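Local coordinates for BauA (Acinetobacter baumannii, PDB 6HCP), which takes up iron as ferric preacinetobactin through the outer membrane of Acinetobacter baumannii, probably by TonB-dependent transport, at residues Asn237-Val242 against Arg293-Phe298; Thr600-Pro605 against Ile638-Thr643; His250-Thr255 against Trp280-Thr285. All coordinates share one frame; numbering follows the deposited sequence.

In the fold
All three contacts belong to the beta barrel of this TonB-dependent receptor. Contacts 1 and 3 clip together the same two antiparallel strands, 238-252 and 282-297, at far ends: their centres are about 42 Å apart. Along the chain contact 3 lies within the stretch that contact 1 brackets, and both close before contact 2 opens. Contact 2 joins strand 599-618 to the loop between strands 622-637 and 645-662; its centre is about 28 Å from that of contact 3 and about 48 Å from that of contact 1, across the centre of the chain. The short turns beside contact 1 and the longer loops at contacts 2 and 3 are consistent with periplasmic and extracellular barrel ends.

Contact 1 of 3, residues Asn237-Val242 against Arg293-Phe298. With EDO (1,2-ethanediol), chain V.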
ATOM      1  N   ASN A 237      57.020 -14.165  -2.301  1.00 40.75           N
ATOM      2  CA  ASN A 237      57.178 -13.753  -3.698  1.00 48.46           C
ATOM      3  C   ASN A 237      56.147 -14.454  -4.597  1.00 41.97           C
ATOM      4  O   ASN A 237      56.254 -14.406  -5.811  1.00 48.20           O
ATOM      5  CB  ASN A 237      58.592 -14.050  -4.201  1.00 48.37           C
ATOM      6  CG  ASN A 237      59.631 -13.221  -3.482  1.00 66.84           C
ATOM      7  OD1 ASN A 237      60.546 -13.771  -2.874  1.00 73.91           O
ATOM      8  ND2 ASN A 237      59.398 -11.921  -3.400  1.00 54.17           N
ATOM      9  N   ALA A 238      55.186 -15.150  -3.988  1.00 41.98           N
ATOM     10  CA  ALA A 238      54.206 -15.931  -4.716  1.00 43.23           C
ATOM     11  C   ALA A 238      52.875 -15.911  -3.948  1.00 49.98           C
ATOM     12  O   ALA A 238      52.858 -15.749  -2.716  1.00 40.88           O
ATOM     13  CB  ALA A 238      54.712 -17.337  -4.922  1.00 44.26           C
ATOM     14  N   ARG A 239      51.774 -16.101  -4.682  1.00 39.81           N
ATOM     15  CA  ARG A 239      50.406 -16.093  -4.116  1.00 36.01           C
ATOM     16  C   ARG A 239      49.541 -17.064  -4.922  1.00 38.34           C
ATOM     17  O   ARG A 239      49.727 -17.208  -6.135  1.00 34.54           O
ATOM     18  CB  ARG A 239      49.824 -14.681  -4.178  1.00 43.87           C
ATOM     19  CG  ARG A 239      50.592 -13.658  -3.360  1.00 55.53           C
ATOM     20  CD  ARG A 239      50.268 -12.243  -3.783  1.00 46.57           C
ATOM     21  NE  ARG A 239      50.716 -11.988  -5.133  1.00 52.56           N
ATOM     22  CZ  ARG A 239      51.969 -11.711  -5.470  1.00 49.89           C
ATOM     23  NH1 ARG A 239      52.255 -11.415  -6.724  1.00 42.91           N
ATOM     24  NH2 ARG A 239      52.920 -11.683  -4.551  1.00 46.66           N
ATOM     25  N   VAL A 240      48.646 -17.778  -4.236  1.00 33.86           N
ATOM     26  CA  VAL A 240      47.691 -18.673  -4.887  1.00 32.06           C
ATOM     27  C   VAL A 240      46.291 -18.399  -4.325  1.00 38.43           C
ATOM     28  O   VAL A 240      46.138 -18.176  -3.129  1.00 35.62           O
ATOM     29  CB  VAL A 240      48.059 -20.149  -4.704  1.00 35.11           C
ATOM     30  CG1 VAL A 240      47.010 -21.061  -5.306  1.00 35.51           C
ATOM     31  CG2 VAL A 240      49.436 -20.439  -5.290  1.00 38.98           C
ATOM     32  N   PHE A 241      45.302 -18.341  -5.226  1.00 36.12           N
ATOM     33  CA  PHE A 241      43.880 -18.131  -4.882  1.00 34.51           C
ATOM     34  C   PHE A 241      43.056 -19.233  -5.543  1.00 31.02           C
ATOM     35  O   PHE A 241      43.182 -19.460  -6.730  1.00 31.82           O
ATOM     36  CB  PHE A 241      43.389 -16.773  -5.390  1.00 33.10           C
ATOM     37  CG  PHE A 241      44.161 -15.588  -4.895  1.00 33.00           C
ATOM     38  CD1 PHE A 241      43.794 -14.942  -3.731  1.00 34.66           C
ATOM     39  CD2 PHE A 241      45.234 -15.091  -5.612  1.00 38.35           C
ATOM     40  CE1 PHE A 241      44.483 -13.825  -3.295  1.00 40.05           C
ATOM     41  CE2 PHE A 241      45.905 -13.959  -5.185  1.00 35.32           C
ATOM     42  CZ  PHE A 241      45.571 -13.373  -3.994  1.00 38.62           C
ATOM     43  N   VAL A 242      42.244 -19.939  -4.754  1.00 27.30           N
ATOM     44  CA  VAL A 242      41.377 -20.962  -5.264  1.00 29.19           C
ATOM     45  C   VAL A 242      39.936 -20.603  -4.889  1.00 32.97           C
ATOM     46  O   VAL A 242      39.668 -20.191  -3.756  1.00 32.91           O
ATOM     47  CB  VAL A 242      41.767 -22.345  -4.721  1.00 33.30           C
ATOM     48  CG1 VAL A 242      40.785 -23.419  -5.145  1.00 33.22           C
ATOM     49  CG2 VAL A 242      43.184 -22.723  -5.115  1.00 37.87           C
ATOM     50  N   ARG A 293      44.219 -19.330  -9.414  1.00 28.96           N
ATOM     51  CA  ARG A 293      45.076 -18.289  -9.889  1.00 33.41           C
ATOM     52  C   ARG A 293      46.388 -18.344  -9.105  1.00 36.65           C
ATOM     53  O   ARG A 293      46.382 -18.461  -7.886  1.00 34.64           O
ATOM     54  CB  ARG A 293      44.459 -16.904  -9.670  1.00 35.67           C
ATOM     55  CG  ARG A 293      43.197 -16.629 -10.475  1.00 48.20           C
ATOM     56  CD  ARG A 293      42.612 -15.260 -10.161  1.00 46.75           C
ATOM     57  NE  ARG A 293      42.073 -15.152  -8.810  1.00 36.92           N
ATOM     58  CZ  ARG A 293      42.242 -14.085  -8.026  1.00 48.08           C
ATOM     59  NH1 ARG A 293      42.967 -13.062  -8.453  1.00 39.83           N
ATOM     60  NH2 ARG A 293      41.649 -14.021  -6.848  1.00 36.15           N
ATOM     61  N   GLY A 294      47.499 -18.248  -9.830  1.00 34.25           N
ATOM     62  CA  GLY A 294      48.839 -18.206  -9.230  1.00 33.42           C
ATOM     63  C   GLY A 294      49.611 -17.020  -9.752  1.00 36.61           C
ATOM     64  O   GLY A 294      49.425 -16.616 -10.892  1.00 34.57           O
ATOM     65  N   GLU A 295      50.369 -16.377  -8.863  1.00 32.57           N
ATOM     66  CA  GLU A 295      51.248 -15.275  -9.234  1.00 33.95           C
ATOM     67  C   GLU A 295      52.655 -15.545  -8.679  1.00 40.86           C
ATOM     68  O   GLU A 295      52.808 -16.111  -7.594  1.00 34.74           O
ATOM     69  CB  GLU A 295      50.715 -13.952  -8.691  1.00 36.94           C
ATOM     70  CG  GLU A 295      49.308 -13.621  -9.151  1.00 44.08           C
ATOM     71  CD  GLU A 295      48.732 -12.349  -8.554  1.00 54.34           C
ATOM     72  OE1 GLU A 295      49.441 -11.677  -7.778  1.00 48.17           O
ATOM     73  OE2 GLU A 295      47.544 -12.083  -8.809  1.00 49.45           O
ATOM     74  N   TYR A 296      53.667 -15.131  -9.439  1.00 39.03           N
ATOM     75  CA  TYR A 296      55.076 -15.276  -9.037  1.00 38.37           C
ATOM     76  C   TYR A 296      55.838 -14.006  -9.403  1.00 39.57           C
ATOM     77  O   TYR A 296      55.880 -13.602 -10.569  1.00 36.43           O
ATOM     78  CB  TYR A 296      55.717 -16.514  -9.669  1.00 48.54           C
ATOM     79  CG  TYR A 296      57.093 -16.812  -9.128  1.00 49.23           C
ATOM     80  CD1 TYR A 296      57.259 -17.393  -7.884  1.00 55.46           C
ATOM     81  CD2 TYR A 296      58.215 -16.291  -9.745  1.00 54.66           C
ATOM     82  CE1 TYR A 296      58.514 -17.539  -7.314  1.00 61.95           C
ATOM     83  CE2 TYR A 296      59.482 -16.479  -9.221  1.00 61.54           C
ATOM     84  CZ  TYR A 296      59.631 -17.092  -7.992  1.00 65.22           C
ATOM     85  OH  TYR A 296      60.878 -17.270  -7.470  1.00 80.03           O
ATOM     86  N   ASP A 297      56.390 -13.347  -8.381  1.00 36.78           N
ATOM     87  CA  ASP A 297      57.173 -12.134  -8.564  1.00 38.32           C
ATOM     88  C   ASP A 297      58.646 -12.514  -8.765  1.00 50.34           C
ATOM     89  O   ASP A 297      59.282 -12.989  -7.837  1.00 44.05           O
ATOM     90  CB  ASP A 297      57.074 -11.216  -7.346  1.00 43.23           C
ATOM     91  CG  ASP A 297      55.652 -10.867  -6.953  1.00 51.68           C
ATOM     92  OD1 ASP A 297      54.783 -10.849  -7.852  1.00 51.04           O
ATOM     93  OD2 ASP A 297      55.414 -10.693  -5.752  1.00 47.94           O
ATOM     94  N   PHE A 298      59.141 -12.379  -9.996  1.00 44.72           N
ATOM     95  CA  PHE A 298      60.550 -12.604 -10.301  1.00 48.01           C
ATOM     96  C   PHE A 298      61.391 -11.473  -9.703  1.00 50.31           C
ATOM     97  O   PHE A 298      62.488 -11.699  -9.238  1.00 59.68           O
ATOM     98  CB  PHE A 298      60.761 -12.714 -11.812  1.00 48.87           C
ATOM     99  CG  PHE A 298      60.221 -13.990 -12.407  1.00 50.14           C
ATOM    100  CD1 PHE A 298      60.943 -15.173 -12.336  1.00 50.83           C
ATOM    101  CD2 PHE A 298      58.995 -14.004 -13.053  1.00 48.73           C
ATOM    102  CE1 PHE A 298      60.436 -16.349 -12.869  1.00 55.49           C
ATOM    103  CE2 PHE A 298      58.502 -15.177 -13.610  1.00 50.47           C
ATOM    104  CZ  PHE A 298      59.211 -16.350 -13.499  1.00 57.52           C
TER
HETATM  105  C1  EDO V 819      45.776 -12.269 -12.289  1.00 67.84           C
HETATM  106  O1  EDO V 819      46.977 -12.059 -11.544  1.00 66.68           O
HETATM  107  C2  EDO V 819      45.052 -13.431 -11.637  1.00 67.08           C
HETATM  108  O2  EDO V 819      45.649 -13.621 -10.345  1.00 65.22           O
HETATM  109  O   HOH W   1      57.282 -10.093  -3.874  1.00 58.74           O
HETATM  110  O   HOH W   2      41.004 -17.806  -8.002  1.00 31.60           O
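Antiparallel strands, their axes 4.8 Å apart and 174° between directions, pair A238 with Y296 and V240 with G294 at non-hydrogen-bonded sites, R239 with E295 and F241 with R293 at hydrogen-bonded ones. R239, E295 and D297 form a salt-bridge network. Bent at its third torsion (chi3 -65°), R239 lays its guanidinium between the two carboxylates. Toward E295 it presents NE and NH1 side-on, both converging on OE1; NE reaches that oxygen, 3.0 Å away, from above the carboxylate plane, whereas NH1 uses the anti lone pair. Toward D297 it turns end-on, NH1 meeting OD1 at 2.8 Å and NH2 meeting OD2 at 2.9 Å. Four bonds thus fix the guanidinium's rotation, and a water ties D297 OD2 onward to N237 ND2. Farther along the same face, R293 stacks flat on F241, planes 16° apart, with NH2 3.5 Å from CG of the ring: an off-centre cation-pi contact. That NH2 is also hydrogen-bonded to Y167 OH, whose ring meets F241. An ethanediol, probably from the crystallisation liquor, donates both hydroxyls to E295 OE2. On the other face, A238 CB touches Y296 CD1 at 3.9 Å; past the corner at F298, a detergent molecule touches that residue. Such a ladder, with short turns beside it, suits the periplasmic end of a TonB-dependent receptor barrel.

Contact 2 of 3, residues Thr600-Pro605 against Ile638-Thr643. With EDO (1,2-ethanediol), chain X.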
ATOM      1  N   THR A 600      14.885   3.357 -34.611  1.00 23.23           N
ATOM      2  CA  THR A 600      15.456   3.201 -33.277  1.00 27.25           C
ATOM      3  C   THR A 600      15.473   1.707 -32.940  1.00 25.35           C
ATOM      4  O   THR A 600      14.539   0.983 -33.248  1.00 25.12           O
ATOM      5  CB  THR A 600      14.649   3.993 -32.246  1.00 26.88           C
ATOM      6  OG1 THR A 600      14.722   5.368 -32.607  1.00 27.34           O
ATOM      7  CG2 THR A 600      15.125   3.810 -30.825  1.00 26.96           C
ATOM      8  N   ALA A 601      16.565   1.245 -32.333  1.00 24.98           N
ATOM      9  CA  ALA A 601      16.694  -0.142 -31.915  1.00 22.33           C
ATOM     10  C   ALA A 601      15.601  -0.481 -30.900  1.00 21.83           C
ATOM     11  O   ALA A 601      15.139   0.404 -30.154  1.00 23.86           O
ATOM     12  CB  ALA A 601      18.058  -0.394 -31.325  1.00 23.74           C
ATOM     13  N   VAL A 602      15.244  -1.768 -30.853  1.00 21.96           N
ATOM     14  CA  VAL A 602      14.195  -2.239 -29.946  1.00 22.81           C
ATOM     15  C   VAL A 602      14.713  -2.259 -28.503  1.00 22.45           C
ATOM     16  O   VAL A 602      15.917  -2.237 -28.235  1.00 22.61           O
ATOM     17  CB  VAL A 602      13.667  -3.624 -30.357  1.00 23.04           C
ATOM     18  CG1 VAL A 602      13.021  -3.609 -31.740  1.00 27.68           C
ATOM     19  CG2 VAL A 602      14.755  -4.680 -30.263  1.00 25.90           C
ATOM     20  N   ALA A 603      13.752  -2.256 -27.571  1.00 24.38           N
ATOM     21  CA  ALA A 603      13.881  -2.748 -26.191  1.00 22.68           C
ATOM     22  C   ALA A 603      14.392  -1.656 -25.250  1.00 23.73           C
ATOM     23  O   ALA A 603      14.000  -1.641 -24.077  1.00 23.94           O
ATOM     24  CB  ALA A 603      14.733  -3.997 -26.119  1.00 23.91           C
ATOM     25  N   VAL A 604      15.375  -0.870 -25.691  1.00 21.54           N
ATOM     26  CA  VAL A 604      16.085   0.041 -24.812  1.00 22.21           C
ATOM     27  C   VAL A 604      15.428   1.416 -24.848  1.00 23.56           C
ATOM     28  O   VAL A 604      14.996   1.877 -25.895  1.00 26.40           O
ATOM     29  CB  VAL A 604      17.581   0.130 -25.153  1.00 25.03           C
ATOM     30  CG1 VAL A 604      18.275  -1.178 -24.822  1.00 29.92           C
ATOM     31  CG2 VAL A 604      17.808   0.553 -26.594  1.00 30.13           C
ATOM     32  N   PRO A 605      15.405   2.132 -23.706  1.00 24.95           N
ATOM     33  CA  PRO A 605      14.904   3.503 -23.665  1.00 24.91           C
ATOM     34  C   PRO A 605      15.998   4.469 -24.116  1.00 24.56           C
ATOM     35  O   PRO A 605      17.186   4.201 -23.903  1.00 24.13           O
ATOM     36  CB  PRO A 605      14.591   3.722 -22.177  1.00 23.87           C
ATOM     37  CG  PRO A 605      15.562   2.829 -21.464  1.00 25.74           C
ATOM     38  CD  PRO A 605      15.740   1.621 -22.365  1.00 24.68           C
ATOM     39  N   ILE A 638       9.166  -1.912 -29.625  1.00 22.86           N
ATOM     40  CA  ILE A 638       8.990  -3.348 -29.490  1.00 24.96           C
ATOM     41  C   ILE A 638       9.386  -4.060 -30.792  1.00 24.52           C
ATOM     42  O   ILE A 638       9.768  -5.237 -30.767  1.00 25.74           O
ATOM     43  CB  ILE A 638       7.546  -3.650 -29.030  1.00 23.88           C
ATOM     44  CG1 ILE A 638       7.325  -3.077 -27.624  1.00 24.52           C
ATOM     45  CG2 ILE A 638       7.222  -5.140 -29.081  1.00 25.23           C
ATOM     46  CD1 ILE A 638       8.364  -3.511 -26.595  1.00 24.79           C
ATOM     47  N   ASN A 639       9.325  -3.345 -31.919  1.00 25.07           N
ATOM     48  CA  ASN A 639       9.779  -3.927 -33.207  1.00 23.79           C
ATOM     49  C   ASN A 639      10.658  -2.927 -33.954  1.00 21.44           C
ATOM     50  O   ASN A 639      10.671  -1.748 -33.662  1.00 25.21           O
ATOM     51  CB  ASN A 639       8.623  -4.393 -34.095  1.00 25.45           C
ATOM     52  CG  ASN A 639       7.646  -3.298 -34.494  1.00 26.15           C
ATOM     53  OD1 ASN A 639       7.908  -2.106 -34.341  1.00 27.25           O
ATOM     54  ND2 ASN A 639       6.486  -3.707 -34.983  1.00 25.79           N
ATOM     55  N   ALA A 640      11.484  -3.466 -34.852  1.00 26.16           N
ATOM     56  CA  ALA A 640      12.499  -2.693 -35.565  1.00 26.20           C
ATOM     57  C   ALA A 640      11.833  -1.771 -36.593  1.00 27.06           C
ATOM     58  O   ALA A 640      12.428  -0.784 -37.021  1.00 26.95           O
ATOM     59  CB  ALA A 640      13.489  -3.630 -36.215  1.00 29.97           C
ATOM     60  N   GLU A 641      10.605  -2.116 -36.989  1.00 27.13           N
ATOM     61  CA  GLU A 641       9.765  -1.254 -37.849  1.00 29.95           C
ATOM     62  C   GLU A 641       9.317  -0.001 -37.088  1.00 32.09           C
ATOM     63  O   GLU A 641       8.883   0.977 -37.701  1.00 27.94           O
ATOM     64  CB  GLU A 641       8.539  -2.020 -38.357  1.00 34.52           C
ATOM     65  CG  GLU A 641       8.879  -3.172 -39.292  1.00 33.72           C
ATOM     66  CD  GLU A 641       9.526  -4.390 -38.652  1.00 42.78           C
ATOM     67  OE1 GLU A 641       9.237  -4.665 -37.450  1.00 36.31           O
ATOM     68  OE2 GLU A 641      10.428  -4.984 -39.308  1.00 38.72           O
ATOM     69  N   ASN A 642       9.423  -0.038 -35.752  1.00 26.93           N
ATOM     70  CA  ASN A 642       9.064   1.062 -34.867  1.00 24.91           C
ATOM     71  C   ASN A 642       7.569   1.406 -35.003  1.00 26.80           C
ATOM     72  O   ASN A 642       7.175   2.551 -34.788  1.00 29.37           O
ATOM     73  CB  ASN A 642       9.913   2.313 -35.090  1.00 29.26           C
ATOM     74  CG  ASN A 642      11.366   2.232 -34.653  1.00 29.66           C
ATOM     75  OD1 ASN A 642      12.068   3.224 -34.753  1.00 26.52           O
ATOM     76  ND2 ASN A 642      11.839   1.087 -34.172  1.00 23.65           N
ATOM     77  N   THR A 643       6.733   0.395 -35.251  1.00 25.66           N
ATOM     78  CA  THR A 643       5.280   0.591 -35.307  1.00 30.14           C
ATOM     79  C   THR A 643       4.613   0.116 -34.004  1.00 31.67           C
ATOM     80  O   THR A 643       3.425   0.286 -33.831  1.00 28.21           O
ATOM     81  CB  THR A 643       4.693  -0.122 -36.526  1.00 29.25           C
ATOM     82  OG1 THR A 643       5.170  -1.470 -36.513  1.00 28.59           O
ATOM     83  CG2 THR A 643       5.060   0.576 -37.821  1.00 38.29           C
TER
HETATM   84  C1  EDO X 821       2.207   1.800 -29.690  1.00 47.90           C
HETATM   85  O1  EDO X 821       2.330   0.399 -29.944  1.00 30.46           O
HETATM   86  C2  EDO X 821       2.299   2.586 -30.984  1.00 55.23           C
HETATM   87  O2  EDO X 821       1.730   1.799 -32.040  1.00 57.09           O
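V602 pushes its CG1 methyl against the peptide joining N639 to A640, 3.3 Å from N639 C and 3.5 Å from A640 N. This branch lies beside the backbone N of V602 (chi1 -62°), which aims it at the facing peptide; Q684 touches the same side chain. The polar grip is made by N642, whose carboxamide lies along the backbone of T600. Its OD1 accepts T600 N at 2.8 Å, on an in-plane lone pair, while its ND2 gives an almost straight bond (176°) to T600 O, 2.9 Å away. ND2 also donates back to N639 O at 3.1 Å, within its own amide plane. That carbonyl already receives N642 N, the bond closing the type I turn from N639 to N642, and so holds two donors. N639's own side chain also holds T643: OD1 accepts T643 N, and ND2 donates to T643 OG1. H599, next to T600, adds a hydrogen bond between ND1 and A640 O. The cross-contact bonds of N642 are amide to backbone, with no salt bridge: one asparagine amide imitates a strand neighbour, and three bonds fix which way it faces, tying this turn between strands to the start of strand 599-618.

Contact 3 of 3, residues His250-Thr255 against Trp280-Thr285; sequences HVDGVT and WGSVET. With EDO (1,2-ethanediol), chain Z; EDO (1,2-ethanediol), chain D.
V283 packs closely against V251 of the paired strand and V254 just beyond its end, whereas H250, D252, S282 and E284 make a looser, partly exposed face. On the tight side V283 CG1 meets V254 CG2 at 3.7 Å and V251 CB at 3.9 Å, the V254 and V283 side chains crossing at about a right angle. CG1 of V283 reaches both because it sits between the backbone N and the carbonyl carbon (chi1 67°). The backbones of V251 and V283 form a hydrogen-bonded antiparallel pair, each amide giving a 3.0 Å bond from N to the O of the other. Where strand 238-252 ends, the chain turns at G253, whose positive phi suits glycine; its N donates a 2.7 Å hydrogen bond to G281 O, nearly in line with that carbonyl, and V254 N adds a weak bond to the same oxygen. The other side is polar and partly open to solvent. D252 OD1 rests 3.3 Å from S282 CB, and S282 OG shares a 2.7 Å hydrogen bond with O1 of an ethanediol probably left by the crystallisation liquor. H250 has two conformers; in one, NE2 bonds to D252 OD1, ND1 lies near E284 CB and V283 O is over a ring face, so these contacts are only tentative. Backbone hydrogen bonds join the pair to its flanking strands: H250 and D252 to E223 and S221 of strand 221-234, S282 and E284 to N318 and K316 of strand 302-318. Y317 and Y315 of the latter also touch V254 and V283, and V251 touches R129.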
ATOM      1  N   HIS A 250      16.091 -22.164  -9.339  0.50 27.00           N
ATOM      2  CA  HIS A 250      14.882 -22.857  -9.739  0.50 29.07           C
ATOM      3  C   HIS A 250      13.683 -21.919  -9.586  0.50 30.80           C
ATOM      4  O   HIS A 250      13.476 -21.366  -8.516  0.50 31.38           O
ATOM      5  CB  HIS A 250      14.691 -24.136  -8.910  0.50 31.52           C
ATOM      6  CG  HIS A 250      13.479 -24.918  -9.289  0.50 31.59           C
ATOM      7  ND1 HIS A 250      13.554 -26.109  -9.984  0.50 38.35           N
ATOM      8  CD2 HIS A 250      12.163 -24.659  -9.127  0.50 35.46           C
ATOM      9  CE1 HIS A 250      12.338 -26.572 -10.195  0.50 38.19           C
ATOM     10  NE2 HIS A 250      11.466 -25.703  -9.672  0.50 36.39           N
ATOM     11  N   VAL A 251      12.890 -21.788 -10.652  1.00 24.60           N
ATOM     12  CA  VAL A 251      11.665 -20.991 -10.613  1.00 24.53           C
ATOM     13  C   VAL A 251      10.519 -21.878 -11.089  1.00 27.09           C
ATOM     14  O   VAL A 251      10.567 -22.452 -12.161  1.00 27.80           O
ATOM     15  CB  VAL A 251      11.733 -19.714 -11.467  1.00 26.10           C
ATOM     16  CG1 VAL A 251      10.450 -18.894 -11.336  1.00 25.49           C
ATOM     17  CG2 VAL A 251      12.952 -18.876 -11.132  1.00 28.04           C
ATOM     18  N   ASP A 252       9.500 -22.018 -10.236  1.00 24.90           N
ATOM     19  CA  ASP A 252       8.203 -22.557 -10.624  1.00 25.47           C
ATOM     20  C   ASP A 252       7.303 -21.369 -10.972  1.00 27.87           C
ATOM     21  O   ASP A 252       7.323 -20.373 -10.273  1.00 26.89           O
ATOM     22  CB  ASP A 252       7.589 -23.391  -9.493  1.00 34.35           C
ATOM     23  CG  ASP A 252       8.278 -24.729  -9.242  1.00 41.00           C
ATOM     24  OD1 ASP A 252       8.670 -25.378 -10.218  1.00 45.48           O
ATOM     25  OD2 ASP A 252       8.472 -25.080  -8.064  1.00 55.64           O
ATOM     26  N   GLY A 253       6.579 -21.467 -12.086  1.00 27.25           N
ATOM     27  CA  GLY A 253       5.871 -20.336 -12.642  1.00 24.59           C
ATOM     28  C   GLY A 253       6.831 -19.349 -13.284  1.00 26.81           C
ATOM     29  O   GLY A 253       6.765 -18.128 -13.049  1.00 27.93           O
ATOM     30  N   VAL A 254       7.747 -19.882 -14.086  1.00 28.65           N
ATOM     31  CA  VAL A 254       8.751 -19.065 -14.774  1.00 27.41           C
ATOM     32  C   VAL A 254       8.051 -18.157 -15.799  1.00 25.80           C
ATOM     33  O   VAL A 254       7.074 -18.557 -16.468  1.00 26.04           O
ATOM     34  CB  VAL A 254       9.816 -19.959 -15.440  1.00 26.67           C
ATOM     35  CG1 VAL A 254       9.215 -20.882 -16.479  1.00 25.62           C
ATOM     36  CG2 VAL A 254      10.937 -19.137 -16.069  1.00 28.14           C
ATOM     37  N   THR A 255       8.565 -16.935 -15.960  0.50 26.09           N
ATOM     38  CA  THR A 255       7.991 -15.993 -16.919  0.50 25.28           C
ATOM     39  C   THR A 255       8.790 -16.045 -18.235  0.50 24.51           C
ATOM     40  O   THR A 255      10.020 -15.886 -18.247  0.50 27.89           O
ATOM     41  CB  THR A 255       7.849 -14.594 -16.300  0.50 27.74           C
ATOM     42  OG1 THR A 255       7.095 -13.819 -17.229  0.50 27.34           O
ATOM     43  CG2 THR A 255       9.170 -13.923 -15.992  0.50 26.01           C
ATOM     44  N   TRP A 280       2.285 -24.117 -14.149  1.00 27.70           N
ATOM     45  CA  TRP A 280       3.057 -25.353 -13.950  1.00 32.57           C
ATOM     46  C   TRP A 280       4.463 -25.268 -14.567  1.00 36.10           C
ATOM     47  O   TRP A 280       5.269 -26.171 -14.357  1.00 30.84           O
ATOM     48  CB  TRP A 280       2.294 -26.560 -14.495  1.00 31.70           C
ATOM     49  CG  TRP A 280       1.818 -26.443 -15.907  1.00 29.10           C
ATOM     50  CD1 TRP A 280       0.524 -26.277 -16.317  1.00 29.76           C
ATOM     51  CD2 TRP A 280       2.602 -26.579 -17.110  1.00 27.57           C
ATOM     52  NE1 TRP A 280       0.460 -26.265 -17.683  1.00 31.65           N
ATOM     53  CE2 TRP A 280       1.713 -26.476 -18.196  1.00 28.70           C
ATOM     54  CE3 TRP A 280       3.955 -26.831 -17.372  1.00 30.37           C
ATOM     55  CZ2 TRP A 280       2.136 -26.559 -19.519  1.00 32.84           C
ATOM     56  CZ3 TRP A 280       4.375 -26.897 -18.677  1.00 28.74           C
ATOM     57  CH2 TRP A 280       3.478 -26.783 -19.737  1.00 29.40           C
ATOM     58  N   GLY A 281       4.741 -24.212 -15.340  1.00 31.12           N
ATOM     59  CA  GLY A 281       6.038 -24.099 -16.051  1.00 30.45           C
ATOM     60  C   GLY A 281       7.182 -23.922 -15.073  1.00 30.66           C
ATOM     61  O   GLY A 281       7.013 -23.293 -14.021  1.00 32.56           O
ATOM     62  N   SER A 282       8.347 -24.506 -15.373  1.00 26.24           N
ATOM     63  CA  SER A 282       9.459 -24.367 -14.467  1.00 25.20           C
ATOM     64  C   SER A 282      10.782 -24.354 -15.232  1.00 26.67           C
ATOM     65  O   SER A 282      10.908 -24.902 -16.353  1.00 25.91           O
ATOM     66  CB  SER A 282       9.460 -25.416 -13.392  1.00 32.35           C
ATOM     67  OG  SER A 282       9.644 -26.690 -13.944  1.00 32.98           O
ATOM     68  N   VAL A 283      11.768 -23.751 -14.582  1.00 25.31           N
ATOM     69  CA  VAL A 283      13.122 -23.721 -15.072  1.00 26.43           C
ATOM     70  C   VAL A 283      14.020 -24.088 -13.903  1.00 25.97           C
ATOM     71  O   VAL A 283      13.781 -23.677 -12.750  1.00 28.43           O
ATOM     72  CB  VAL A 283      13.498 -22.345 -15.661  1.00 26.21           C
ATOM     73  CG1 VAL A 283      13.550 -21.270 -14.583  1.00 26.93           C
ATOM     74  CG2 VAL A 283      14.835 -22.412 -16.413  1.00 25.51           C
ATOM     75  N   GLU A 284      15.101 -24.801 -14.208  1.00 23.52           N
ATOM     76  CA  GLU A 284      16.108 -25.115 -13.196  1.00 27.46           C
ATOM     77  C   GLU A 284      17.481 -25.054 -13.849  1.00 30.59           C
ATOM     78  O   GLU A 284      17.661 -25.650 -14.922  1.00 30.87           O
ATOM     79  CB  GLU A 284      15.869 -26.513 -12.623  1.00 35.84           C
ATOM     80  CG  GLU A 284      16.976 -26.982 -11.709  1.00 41.37           C
ATOM     81  CD  GLU A 284      16.880 -28.463 -11.363  1.00 60.70           C
ATOM     82  OE1 GLU A 284      17.147 -29.324 -12.251  1.00 54.89           O
ATOM     83  OE2 GLU A 284      16.481 -28.755 -10.227  1.00 60.83           O
ATOM     84  N   THR A 285      18.413 -24.343 -13.206  1.00 28.67           N
ATOM     85  CA  THR A 285      19.810 -24.328 -13.643  1.00 31.27           C
ATOM     86  C   THR A 285      20.694 -24.727 -12.466  1.00 30.80           C
ATOM     87  O   THR A 285      20.586 -24.176 -11.375  1.00 32.99           O
ATOM     88  CB  THR A 285      20.222 -22.971 -14.224  1.00 34.15           C
ATOM     89  OG1 THR A 285      19.252 -22.562 -15.186  1.00 38.09           O
ATOM     90  CG2 THR A 285      21.560 -23.010 -14.929  1.00 38.14           C
TER
HETATM   91  C1  EDO Z 823      17.509 -20.407 -14.812  1.00 32.69           C
HETATM   92  O1  EDO Z 823      17.097 -21.281 -13.735  1.00 49.30           O
HETATM   93  C2  EDO Z 823      18.412 -19.333 -14.283  1.00 44.80           C
HETATM   94  O2  EDO Z 823      19.693 -19.898 -13.945  1.00 55.23           O
HETATM   95  C1  EDO D 801      12.791 -27.866 -14.918  1.00 35.11           C
HETATM   96  O1  EDO D 801      12.134 -27.591 -13.688  1.00 38.25           O
HETATM   97  C2  EDO D 801      11.900 -28.584 -15.892  1.00 38.75           C
HETATM   98  O2  EDO D 801      11.530 -29.859 -15.347  1.00 46.66           O